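PDB 4KZK: L-arabinose ABC transporter, periplasmic L-arabinose-binding protein from Burkholderia thailandensis, which binds beta-D-galactose and probably L-arabinose in the periplasm, presumably for delivery to an ABC transporter. Local coordinates for residues A[42-47]-A[96-101]. Numbering follows the deposited sequence.
Sequences VVKQPD and IICAPD. With GAL (beta-D-galactopyranose), chain B.
Lys-44, Val-42 and Cys-98 carry a contact at the C-terminal ends of neighbouring parallel strands in one lobe of a type I periplasmic binding protein, and it illustrates how a Rossmann-like alpha/beta domain presents ligand-binding groups where its strands end. Strands 38-43 and 94-98 are in register at Val-42 and Ile-97. Val-42 is gripped through both its backbone polar atoms: its N donates to Ile-96 O at 2.8 Å, and its O accepts from Cys-98 N at 2.9 Å. The same carbonyl receives a CA-H...O contact from Ile-97. On the face turned to helix 77-89, the side chains of Val-42 and Ile-97 project in parallel from the two strands; CG1 of Val-42, anti to its backbone nitrogen (chi1 175°), meets CD1 of Ile-97 at 3.7 Å. Just past strand 38-43, Lys-44 lies against the segment 98-100. Its CB packs 3.6 Å from Pro-100 CA, and CD runs alongside Cys-98 SG at 3.9 Å. Cys-98 is itself flanked by Phe-51, Val-122 and the sugar-binding Asp-123, and its sulfur packs against the lysine's methylenes. With CG tucked over the backbone, flanked by N and C (chi1 59°), and every later torsion extended, the lysine reaches from the first residue after the strand to the bound beta-D-galactopyranose. A salt bridge to Asp-124 helps fix the ammonium group, whose NZ donates to galactose O2 at 2.8 Å and to O1 at 3.2 Å.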
loop_
_atom_site.group_PDB
_atom_site.type_symbol
_atom_site.label_atom_id
_atom_site.label_comp_id
_atom_site.label_asym_id
_atom_site.label_seq_id
_atom_site.Cartn_x
_atom_site.Cartn_y
_atom_site.Cartn_z
ATOM N N VAL A 42 13.136 -2.490 7.725
ATOM C CA VAL A 42 13.454 -1.199 7.105
ATOM C C VAL A 42 12.289 -0.829 6.210
ATOM O O VAL A 42 11.891 -1.623 5.383
ATOM C CB VAL A 42 14.785 -1.294 6.318
ATOM C CG1 VAL A 42 15.066 0.003 5.574
ATOM C CG2 VAL A 42 15.912 -1.664 7.293
ATOM N N VAL A 43 11.721 0.364 6.402
ATOM C CA VAL A 43 10.523 0.778 5.662
ATOM C C VAL A 43 10.681 2.101 4.920
ATOM O O VAL A 43 11.329 3.035 5.401
ATOM C CB VAL A 43 9.278 0.861 6.592
ATOM C CG1 VAL A 43 9.042 -0.472 7.289
ATOM C CG2 VAL A 43 9.392 2.002 7.599
ATOM N N LYS A 44 10.062 2.198 3.751
ATOM C CA LYS A 44 10.226 3.383 2.921
ATOM C C LYS A 44 9.572 4.645 3.483
ATOM O O LYS A 44 10.029 5.755 3.204
ATOM C CB LYS A 44 9.710 3.133 1.498
ATOM C CG LYS A 44 8.253 2.738 1.417
ATOM C CD LYS A 44 7.758 2.541 -0.015
ATOM C CE LYS A 44 6.263 2.254 -0.010
ATOM N NZ LYS A 44 5.642 2.038 -1.365
ATOM N N GLN A 45 8.484 4.491 4.249
ATOM C CA GLN A 45 7.596 5.622 4.589
ATOM C C GLN A 45 7.044 5.479 5.994
ATOM O O GLN A 45 5.909 5.010 6.180
ATOM C CB GLN A 45 6.442 5.758 3.591
ATOM C CG GLN A 45 6.854 6.427 2.289
ATOM C CD GLN A 45 5.704 6.495 1.299
ATOM O OE1 GLN A 45 4.596 6.916 1.654
ATOM N NE2 GLN A 45 5.939 6.062 0.070
ATOM N N PRO A 46 7.800 5.927 6.994
ATOM C CA PRO A 46 7.332 5.750 8.385
ATOM C C PRO A 46 6.098 6.584 8.734
ATOM O O PRO A 46 5.491 6.330 9.760
ATOM C CB PRO A 46 8.522 6.217 9.219
ATOM C CG PRO A 46 9.199 7.208 8.336
ATOM C CD PRO A 46 9.091 6.637 6.955
ATOM N N ASP A 47 5.784 7.584 7.917
ATOM C CA ASP A 47 4.601 8.421 8.121
ATOM C C ASP A 47 3.346 7.816 7.471
ATOM O O ASP A 47 2.302 8.466 7.430
ATOM C CB ASP A 47 4.858 9.856 7.644
ATOM C CG ASP A 47 5.185 9.953 6.173
ATOM O OD1 ASP A 47 5.620 8.935 5.569
ATOM O OD2 ASP A 47 5.064 11.062 5.600
ATOM N N ILE A 96 14.449 -7.365 6.720
ATOM C CA ILE A 96 13.226 -7.322 5.919
ATOM C C ILE A 96 13.061 -5.869 5.496
ATOM O O ILE A 96 13.207 -4.972 6.328
ATOM C CB ILE A 96 12.021 -7.796 6.746
ATOM C CG1 ILE A 96 12.195 -9.256 7.192
ATOM C CG2 ILE A 96 10.723 -7.629 5.978
ATOM C CD1 ILE A 96 11.325 -9.663 8.355
ATOM N N ILE A 97 12.837 -5.634 4.217
ATOM C CA ILE A 97 12.827 -4.256 3.719
ATOM C C ILE A 97 11.695 -3.999 2.727
ATOM O O ILE A 97 11.427 -4.829 1.872
ATOM C CB ILE A 97 14.197 -3.874 3.102
ATOM C CG1 ILE A 97 14.224 -2.402 2.653
ATOM C CG2 ILE A 97 14.600 -4.829 1.972
ATOM C CD1 ILE A 97 15.609 -1.829 2.455
ATOM N N CYS A 98 11.051 -2.846 2.874
ATOM C CA CYS A 98 10.216 -2.280 1.820
ATOM C C CYS A 98 10.985 -1.075 1.314
ATOM O O CYS A 98 10.972 -0.025 1.947
ATOM C CB CYS A 98 8.827 -1.861 2.304
ATOM S SG CYS A 98 7.836 -1.215 0.904
ATOM N N ALA A 99 11.692 -1.253 0.209
ATOM C CA ALA A 99 12.582 -0.228 -0.295
ATOM C C ALA A 99 11.793 0.921 -0.912
ATOM O O ALA A 99 10.687 0.737 -1.403
ATOM C CB ALA A 99 13.547 -0.832 -1.304
ATOM N N PRO A 100 12.383 2.130 -0.954
ATOM C CA PRO A 100 11.725 3.290 -1.531
ATOM C C PRO A 100 11.819 3.308 -3.056
ATOM O O PRO A 100 11.130 4.088 -3.697
ATOM C CB PRO A 100 12.502 4.456 -0.921
ATOM C CG PRO A 100 13.843 3.918 -0.655
ATOM C CD PRO A 100 13.656 2.481 -0.311
ATOM N N ASP A 101 12.717 2.478 -3.599
ATOM C CA ASP A 101 12.946 2.351 -5.034
ATOM C C ASP A 101 13.330 0.888 -5.246
ATOM O O ASP A 101 14.409 0.472 -4.861
ATOM C CB ASP A 101 14.091 3.283 -5.471
ATOM C CG ASP A 101 14.496 3.099 -6.938
ATOM O OD1 ASP A 101 13.926 2.233 -7.636
ATOM O OD2 ASP A 101 15.355 3.881 -7.409
HETATM C C1 GAL B . 3.013 -0.392 -0.298
HETATM C C2 GAL B . 2.273 0.891 0.072
HETATM C C3 GAL B . 1.654 0.706 1.464
HETATM C C4 GAL B . 0.801 -0.559 1.487
HETATM C C5 GAL B . 1.658 -1.743 1.076
HETATM C C6 GAL B . 0.848 -3.031 1.017
HETATM O O1 GAL B . 3.470 -0.243 -1.628
HETATM O O2 GAL B . 3.201 1.951 0.075
HETATM O O3 GAL B . 0.884 1.853 1.848
HETATM O O4 GAL B . -0.329 -0.418 0.661
HETATM O O5 GAL B . 2.139 -1.508 -0.240
HETATM O O6 GAL B . 1.665 -4.122 0.627
#